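Local coordinates for putative epoxide hydrolase protein (Klebsiella pneumoniae subsp. pneumoniae, PDB 5BOV) that is a putative epoxide hydrolase of the alpha/beta hydrolase fold, probably a hydrolytic enzyme although its substrate is not firmly assigned, at residues A[5-10]-A[24-29]; A[42-47]-A[63-68]; A[58-63]-A[99-104]. All coordinates share one frame; numbering follows the deposited sequence.

Interaction 1. Residues A[5-10]-A[24-29]; sequences AGAFDK and VDIGPR
Phe8 and Ala7, in a short 3-10 turn near the N terminus, pack by apolar contacts against Val24 and Ile26 of strand 19-26, close to the edge of the alpha/beta hydrolase sheet. The turn comes just before strand 12-16, so the chain passes through the antiparallel pair 12-16 and 19-26 before the last residues of strand 19-26 return to the turn. Val24 carries most of the contact. Its side chain crosses that of Phe8 at about a right angle and sets CG2 over the middle of the ring, 4.0 Å from the centroid and 11° off the ring normal, a CH-pi contact. The other branch, CG1, lies 3.8 Å from Phe8 CD1. The Phe8 chi1 of -166° turns CG opposite the backbone N and brings the ring to Val24, and CG2 of Val24 also approaches Phe8 O at 3.4 Å. Ile26 touches both Ala7 and Phe8: its CG2 is 4.0 Å from Ala7 CB, while CD1 comes more loosely to the edge of the Phe8 ring. Ala51 of helix 50-56 touches both Phe8 and Ile26, so the helix packs beside the contact. No direct hydrogen bond joins the two segments. Water 1 bridges them instead, donating to Lys10 O at 2.6 Å and accepting from Asp25 N at 3.0 Å. Just past the strand, Arg29 turns back and grips the Asp25 carboxylate end-on with NH1 and NH2, from above the carboxylate plane, with NH2 2.8 Å from Asp25 OD1; Arg60 forms a second salt bridge to OD2. The turn is therefore held by methyl-to-ring packing and one shared water, whereas the charge of Asp25 is probably offset by Arg29 and by Arg60 of the neighbouring strand.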
# COMPACT_ATOMS: atom_id res chain seq x y z
N ALA A 5 18.19 18.65 -1.97
CA ALA A 5 16.98 18.76 -2.78
C ALA A 5 16.69 17.58 -3.74
O ALA A 5 15.54 17.40 -4.19
CB ALA A 5 17.02 20.06 -3.58
N GLY A 6 17.70 16.81 -4.07
CA GLY A 6 17.49 15.71 -4.99
C GLY A 6 17.37 14.38 -4.28
O GLY A 6 17.46 13.33 -4.93
N ALA A 7 17.27 14.36 -2.94
CA ALA A 7 17.54 13.06 -2.28
C ALA A 7 16.52 12.00 -2.58
O ALA A 7 16.82 10.79 -2.58
CB ALA A 7 17.59 13.23 -0.73
N PHE A 8 15.28 12.47 -2.71
CA PHE A 8 14.18 11.50 -2.92
C PHE A 8 14.25 10.94 -4.32
O PHE A 8 13.63 9.89 -4.56
CB PHE A 8 12.83 12.20 -2.73
CG PHE A 8 11.69 11.24 -2.60
CD1 PHE A 8 11.41 10.61 -1.38
CD2 PHE A 8 10.92 10.92 -3.71
CE1 PHE A 8 10.40 9.68 -1.26
CE2 PHE A 8 9.92 10.00 -3.57
CZ PHE A 8 9.69 9.38 -2.37
N ASP A 9 15.02 11.53 -5.23
CA ASP A 9 15.22 10.95 -6.53
C ASP A 9 16.42 9.98 -6.67
O ASP A 9 16.65 9.50 -7.78
CB ASP A 9 15.26 12.04 -7.58
CG ASP A 9 13.91 12.72 -7.78
OD1 ASP A 9 12.85 12.09 -7.49
OD2 ASP A 9 13.96 13.92 -8.17
N LYS A 10 17.11 9.64 -5.58
CA LYS A 10 18.17 8.66 -5.63
C LYS A 10 17.54 7.34 -5.24
O LYS A 10 17.18 7.15 -4.12
CB LYS A 10 19.32 9.07 -4.70
CG LYS A 10 20.03 10.30 -5.24
CD LYS A 10 21.07 10.81 -4.24
CE LYS A 10 21.95 11.85 -4.92
NZ LYS A 10 21.26 13.17 -4.87
N VAL A 24 13.69 4.35 -1.96
CA VAL A 24 14.36 5.51 -1.37
C VAL A 24 14.72 5.19 0.07
O VAL A 24 14.02 4.48 0.77
CB VAL A 24 13.39 6.69 -1.37
CG1 VAL A 24 13.95 7.88 -0.67
CG2 VAL A 24 13.00 7.03 -2.77
N ASP A 25 15.90 5.67 0.46
CA ASP A 25 16.40 5.50 1.84
C ASP A 25 17.06 6.81 2.25
O ASP A 25 18.16 7.10 1.80
CB ASP A 25 17.39 4.33 1.87
CG ASP A 25 17.93 4.02 3.25
OD1 ASP A 25 17.63 4.73 4.22
OD2 ASP A 25 18.67 3.00 3.31
N ILE A 26 16.35 7.60 3.04
CA ILE A 26 16.80 8.93 3.40
C ILE A 26 16.72 9.13 4.91
O ILE A 26 16.11 8.34 5.67
CB ILE A 26 16.05 10.03 2.71
CG1 ILE A 26 14.54 9.94 3.00
CG2 ILE A 26 16.42 9.99 1.23
CD1 ILE A 26 13.80 11.11 2.37
N GLY A 27 17.41 10.16 5.39
CA GLY A 27 17.45 10.42 6.80
C GLY A 27 18.65 9.82 7.50
O GLY A 27 19.43 9.08 6.92
N PRO A 28 18.81 10.14 8.77
CA PRO A 28 20.01 9.69 9.47
C PRO A 28 20.07 8.23 9.54
O PRO A 28 19.04 7.57 9.81
CB PRO A 28 19.87 10.29 10.86
CG PRO A 28 18.56 10.88 10.96
CD PRO A 28 17.92 10.99 9.61
N ARG A 29 21.23 7.65 9.36
CA ARG A 29 21.37 6.19 9.37
C ARG A 29 20.97 5.54 10.70
O ARG A 29 20.47 4.41 10.66
CB ARG A 29 22.79 5.74 9.07
CG ARG A 29 23.41 6.33 7.81
CD ARG A 29 22.75 5.85 6.55
NE ARG A 29 21.50 6.54 6.26
CZ ARG A 29 20.48 5.98 5.58
NH1 ARG A 29 20.61 4.73 5.14
NH2 ARG A 29 19.35 6.68 5.37
O HOH W 1 17.67 7.03 -1.53

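Interaction 2. Residues A[42-47]-A[63-68]; sequences YDIQSY and VPYLRG
Ile44 drives its side chain against Val63 and the ring of Tyr65, at the point where strand 59-74 is interrupted after Pro64. Its CG1 takes the sterically confined place between backbone N and carbonyl carbon (chi1 64°), and the two branches spread over the tyrosine. CG2 sits over one face of the Tyr65 ring, displaced toward the rim and 4.0 Å from the centroid, in a CH-pi contact; CD1 reaches the phenol end, 3.6 Å from Tyr65 CZ. Val63 CG1 touches both Ile44 CB and Tyr47 CD2, 3.8 Å from each. Asp43 lies alongside Tyr65, pointing the same way, with OD2 at the ring edge.

Water 2 fixes this polar rim with three bonds: it donates to Asp43 OD2 at 2.6 Å and to Gln45 OE1 at 3.0 Å, and accepts from Tyr65 OH at 2.7 Å. The other carboxylate oxygen, OD1, receives Gln45 N at 2.9 Å and closes an Asx turn; Thr200 is its second partner. Farther out, Tyr47 OH is hydrogen-bonded to Leu37 O and the Tyr47 ring touches Phe109, while His38 NE2 is bonded to Leu66 N.

The loop 42-47 follows directly on the HGxP sequence that begins at His38, which in relatives contributes to the oxyanion hole. Phe109 lies within a probable nucleophile elbow centred on Asp110, so the arrangement probably lies beside the active site of an alpha/beta hydrolase.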
# COMPACT_ATOMS: atom_id res chain seq x y z
N TYR A 42 -0.71 3.88 -7.63
CA TYR A 42 0.14 5.00 -7.19
C TYR A 42 1.56 4.52 -7.08
O TYR A 42 1.87 3.35 -7.45
CB TYR A 42 -0.36 5.57 -5.88
CG TYR A 42 -1.85 5.95 -5.95
CD1 TYR A 42 -2.20 7.22 -6.30
CD2 TYR A 42 -2.85 5.09 -5.56
CE1 TYR A 42 -3.55 7.62 -6.35
CE2 TYR A 42 -4.15 5.45 -5.57
CZ TYR A 42 -4.51 6.71 -5.96
OH TYR A 42 -5.84 7.04 -5.97
N ASP A 43 2.47 5.34 -6.58
CA ASP A 43 3.84 4.85 -6.38
C ASP A 43 4.55 5.61 -5.26
O ASP A 43 3.87 6.29 -4.48
CB ASP A 43 4.67 4.85 -7.68
CG ASP A 43 5.18 6.21 -8.06
OD1 ASP A 43 4.71 7.22 -7.52
OD2 ASP A 43 5.98 6.21 -9.03
N ILE A 44 5.87 5.50 -5.17
CA ILE A 44 6.64 6.14 -4.12
C ILE A 44 6.45 7.67 -4.06
O ILE A 44 6.69 8.32 -3.04
CB ILE A 44 8.15 5.81 -4.22
CG1 ILE A 44 8.77 6.34 -5.50
CG2 ILE A 44 8.33 4.29 -4.06
CD1 ILE A 44 10.26 6.26 -5.51
N GLN A 45 6.04 8.30 -5.19
CA GLN A 45 5.83 9.73 -5.16
C GLN A 45 4.75 10.17 -4.19
O GLN A 45 4.66 11.35 -3.81
CB GLN A 45 5.55 10.30 -6.56
CG GLN A 45 6.62 10.02 -7.60
CD GLN A 45 8.06 10.36 -7.17
OE1 GLN A 45 9.00 9.57 -7.52
NE2 GLN A 45 8.25 11.42 -6.54
N SER A 46 3.90 9.23 -3.76
CA SER A 46 2.93 9.50 -2.73
C SER A 46 3.61 10.02 -1.42
O SER A 46 2.96 10.75 -0.67
CB SER A 46 2.19 8.21 -2.36
OG SER A 46 1.42 7.70 -3.44
N TYR A 47 4.90 9.71 -1.27
CA TYR A 47 5.67 10.09 -0.10
C TYR A 47 6.80 11.01 -0.42
O TYR A 47 7.63 11.26 0.45
CB TYR A 47 6.17 8.82 0.58
CG TYR A 47 5.03 7.88 0.98
CD1 TYR A 47 4.20 8.20 2.04
CD2 TYR A 47 4.79 6.70 0.28
CE1 TYR A 47 3.20 7.36 2.47
CE2 TYR A 47 3.75 5.84 0.66
CZ TYR A 47 2.94 6.17 1.73
OH TYR A 47 1.95 5.33 2.17
N VAL A 63 11.26 4.03 1.40
CA VAL A 63 10.05 4.10 0.56
C VAL A 63 10.22 3.19 -0.68
O VAL A 63 10.89 3.61 -1.65
CB VAL A 63 9.72 5.53 0.10
CG1 VAL A 63 8.33 5.60 -0.47
CG2 VAL A 63 9.86 6.53 1.25
N PRO A 64 9.71 1.95 -0.64
CA PRO A 64 9.91 1.04 -1.71
C PRO A 64 8.83 1.01 -2.74
O PRO A 64 7.66 1.23 -2.41
CB PRO A 64 9.94 -0.32 -0.99
CG PRO A 64 8.95 -0.15 0.14
CD PRO A 64 9.07 1.29 0.54
N TYR A 65 9.22 0.71 -3.97
CA TYR A 65 8.22 0.33 -4.97
C TYR A 65 7.75 -1.08 -4.64
O TYR A 65 8.56 -2.02 -4.44
CB TYR A 65 8.79 0.31 -6.38
CG TYR A 65 9.14 1.62 -7.01
CD1 TYR A 65 8.14 2.51 -7.40
CD2 TYR A 65 10.47 1.99 -7.24
CE1 TYR A 65 8.44 3.68 -8.09
CE2 TYR A 65 10.80 3.19 -7.85
CZ TYR A 65 9.78 4.02 -8.31
OH TYR A 65 10.07 5.20 -8.93
N LEU A 66 6.44 -1.29 -4.58
CA LEU A 66 5.89 -2.64 -4.46
C LEU A 66 6.19 -3.49 -5.76
O LEU A 66 6.46 -2.93 -6.80
CB LEU A 66 4.40 -2.58 -4.21
CG LEU A 66 3.95 -1.89 -2.89
CD1 LEU A 66 2.43 -1.95 -2.86
CD2 LEU A 66 4.54 -2.54 -1.68
N ARG A 67 6.09 -4.81 -5.63
CA ARG A 67 6.13 -5.67 -6.79
C ARG A 67 5.12 -5.14 -7.86
O ARG A 67 4.00 -4.74 -7.51
CB ARG A 67 5.88 -7.12 -6.40
CG ARG A 67 4.53 -7.41 -5.72
CD ARG A 67 4.24 -8.93 -5.65
NE ARG A 67 5.26 -9.60 -4.88
CZ ARG A 67 5.62 -10.89 -5.00
NH1 ARG A 67 4.93 -11.71 -5.82
NH2 ARG A 67 6.61 -11.36 -4.31
N GLY A 68 5.56 -5.06 -9.09
CA GLY A 68 4.77 -4.52 -10.18
C GLY A 68 4.89 -3.01 -10.41
O GLY A 68 4.14 -2.46 -11.20
O HOH W 2 8.40 7.24 -9.24

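Interaction 3. Residues A[58-63]-A[99-104]; sequences GYRVIV and LNIRQA
With CG anti to the backbone N (chi1 -176°) and the chain extended from there to NE, Arg60 reaches from strand 59-74 to the turn that holds Leu99 and Ile101. That turn completes a beta-alpha-beta crossover of the alpha/beta hydrolase fold, in which helix 85-98 connects strand 59-74 to the parallel strand 104-108, with strand 32-37 between them in the sheet. The helix ends in a Schellman motif at Asn100.

Ile101 lays its CD1 over one face of the Arg60 guanidinium, off toward the rim, and its CG1 is 3.9 Å from Arg60 NH1. Beside this, Ile62 points toward both hydrophobic residues. Its CD1 meets Leu99 CD1 tip to tip at 3.9 Å, and its CG1 comes within 4.1 Å of Ile101 CD1. The aliphatic groups thus bridge strand and turn, with the guanidinium face against Ile101. The salt-bridge partner of Arg60 is Asp25, on the neighbouring strand 19-26.

Polar links between the two segments run through two waters in the guanidinium plane. Arg60 NH2 donates to water 3 at 2.9 Å and Arg60 NH1 to water 4 at 2.9 Å; both waters in turn donate to a single carbonyl oxygen, Leu99 O, at 2.7 Å and 2.9 Å respectively.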
# COMPACT_ATOMS: atom_id res chain seq x y z
N GLY A 58 14.42 13.58 12.04
CA GLY A 58 15.33 12.59 12.59
C GLY A 58 14.94 11.14 12.42
O GLY A 58 15.57 10.26 13.02
N TYR A 59 13.97 10.87 11.54
CA TYR A 59 13.65 9.51 11.17
C TYR A 59 14.46 9.02 9.99
O TYR A 59 14.85 9.78 9.10
CB TYR A 59 12.16 9.42 10.78
CG TYR A 59 11.21 9.67 11.98
CD1 TYR A 59 10.82 10.94 12.34
CD2 TYR A 59 10.76 8.59 12.75
CE1 TYR A 59 10.04 11.15 13.46
CE2 TYR A 59 9.97 8.79 13.87
CZ TYR A 59 9.59 10.04 14.21
OH TYR A 59 8.80 10.28 15.33
N ARG A 60 14.73 7.71 9.97
CA ARG A 60 15.26 7.07 8.79
C ARG A 60 14.04 6.58 8.00
O ARG A 60 13.33 5.71 8.50
CB ARG A 60 16.14 5.90 9.14
CG ARG A 60 16.74 5.30 7.89
CD ARG A 60 17.24 3.92 8.03
NE ARG A 60 17.75 3.31 6.81
CZ ARG A 60 18.41 2.16 6.87
NH1 ARG A 60 18.58 1.58 8.04
NH2 ARG A 60 18.84 1.57 5.78
N VAL A 61 13.95 6.99 6.72
CA VAL A 61 12.73 6.68 5.94
C VAL A 61 13.04 5.83 4.70
O VAL A 61 13.89 6.17 3.86
CB VAL A 61 12.05 7.98 5.50
CG1 VAL A 61 10.68 7.69 4.94
CG2 VAL A 61 11.94 8.91 6.70
N ILE A 62 12.35 4.70 4.61
CA ILE A 62 12.44 3.76 3.49
C ILE A 62 11.15 3.80 2.71
O ILE A 62 10.05 3.63 3.30
CB ILE A 62 12.63 2.32 4.02
CG1 ILE A 62 13.82 2.18 4.98
CG2 ILE A 62 12.72 1.34 2.85
CD1 ILE A 62 15.09 2.47 4.32
N VAL A 63 11.26 4.03 1.40
CA VAL A 63 10.05 4.10 0.56
C VAL A 63 10.22 3.19 -0.68
O VAL A 63 10.89 3.61 -1.65
CB VAL A 63 9.72 5.53 0.10
CG1 VAL A 63 8.33 5.60 -0.47
CG2 VAL A 63 9.86 6.53 1.25
N LEU A 99 17.99 -5.02 4.80
CA LEU A 99 18.48 -3.77 5.35
C LEU A 99 18.94 -3.83 6.81
O LEU A 99 19.34 -2.82 7.37
CB LEU A 99 17.41 -2.64 5.22
CG LEU A 99 17.02 -2.27 3.76
CD1 LEU A 99 15.80 -1.34 3.74
CD2 LEU A 99 18.21 -1.60 3.04
N ASN A 100 18.83 -4.99 7.42
CA ASN A 100 19.15 -5.15 8.84
C ASN A 100 18.32 -4.27 9.77
O ASN A 100 18.81 -3.73 10.78
CB ASN A 100 20.67 -4.98 9.11
CG ASN A 100 21.48 -6.02 8.39
OD1 ASN A 100 21.15 -7.20 8.44
ND2 ASN A 100 22.46 -5.58 7.61
N ILE A 101 17.03 -4.19 9.45
CA ILE A 101 16.10 -3.38 10.21
C ILE A 101 15.29 -4.38 11.03
O ILE A 101 14.45 -5.09 10.46
CB ILE A 101 15.21 -2.50 9.31
CG1 ILE A 101 16.05 -1.38 8.62
CG2 ILE A 101 14.11 -1.83 10.14
CD1 ILE A 101 15.25 -0.59 7.58
N ARG A 102 15.49 -4.39 12.34
CA ARG A 102 14.75 -5.31 13.22
C ARG A 102 13.30 -4.89 13.43
O ARG A 102 12.44 -5.74 13.46
CB ARG A 102 15.41 -5.21 14.56
CG ARG A 102 14.85 -6.14 15.60
CD ARG A 102 15.45 -5.84 17.00
NE ARG A 102 14.92 -4.60 17.61
CZ ARG A 102 13.71 -4.45 18.17
NH1 ARG A 102 12.83 -5.43 18.25
NH2 ARG A 102 13.36 -3.27 18.67
N GLN A 103 13.06 -3.60 13.55
CA GLN A 103 11.72 -3.09 13.79
C GLN A 103 11.55 -1.71 13.16
O GLN A 103 12.51 -0.95 13.11
CB GLN A 103 11.52 -3.05 15.31
CG GLN A 103 10.09 -2.72 15.72
CD GLN A 103 9.91 -2.35 17.22
OE1 GLN A 103 10.55 -1.42 17.72
NE2 GLN A 103 9.16 -3.17 17.94
N ALA A 104 10.36 -1.42 12.58
CA ALA A 104 10.13 -0.11 12.00
C ALA A 104 8.71 0.34 12.30
O ALA A 104 7.81 -0.48 12.52
CB ALA A 104 10.31 -0.16 10.52
O HOH W 3 20.60 -0.72 6.22
O HOH W 4 19.62 -0.77 9.35

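From the N terminus, interaction 1 closes first, folding the opening turn back onto the end of strand 19-26 around the antiparallel pair 12-16 and 19-26. Interaction 2 then opens in the loop after strand 32-37, and before it closes at 63-68, past helix 50-56, interaction 3 has already begun at 58-63. These two therefore cross, share Val63, and use successive parts of strand 59-74. Interaction 3 closes after helix 85-98, just ahead of strand 104-108. Backbone pairing of strands 19-26 and 59-74 joins interaction 1 to both others, and the Phe8 ring also packs against the 42-47 loop.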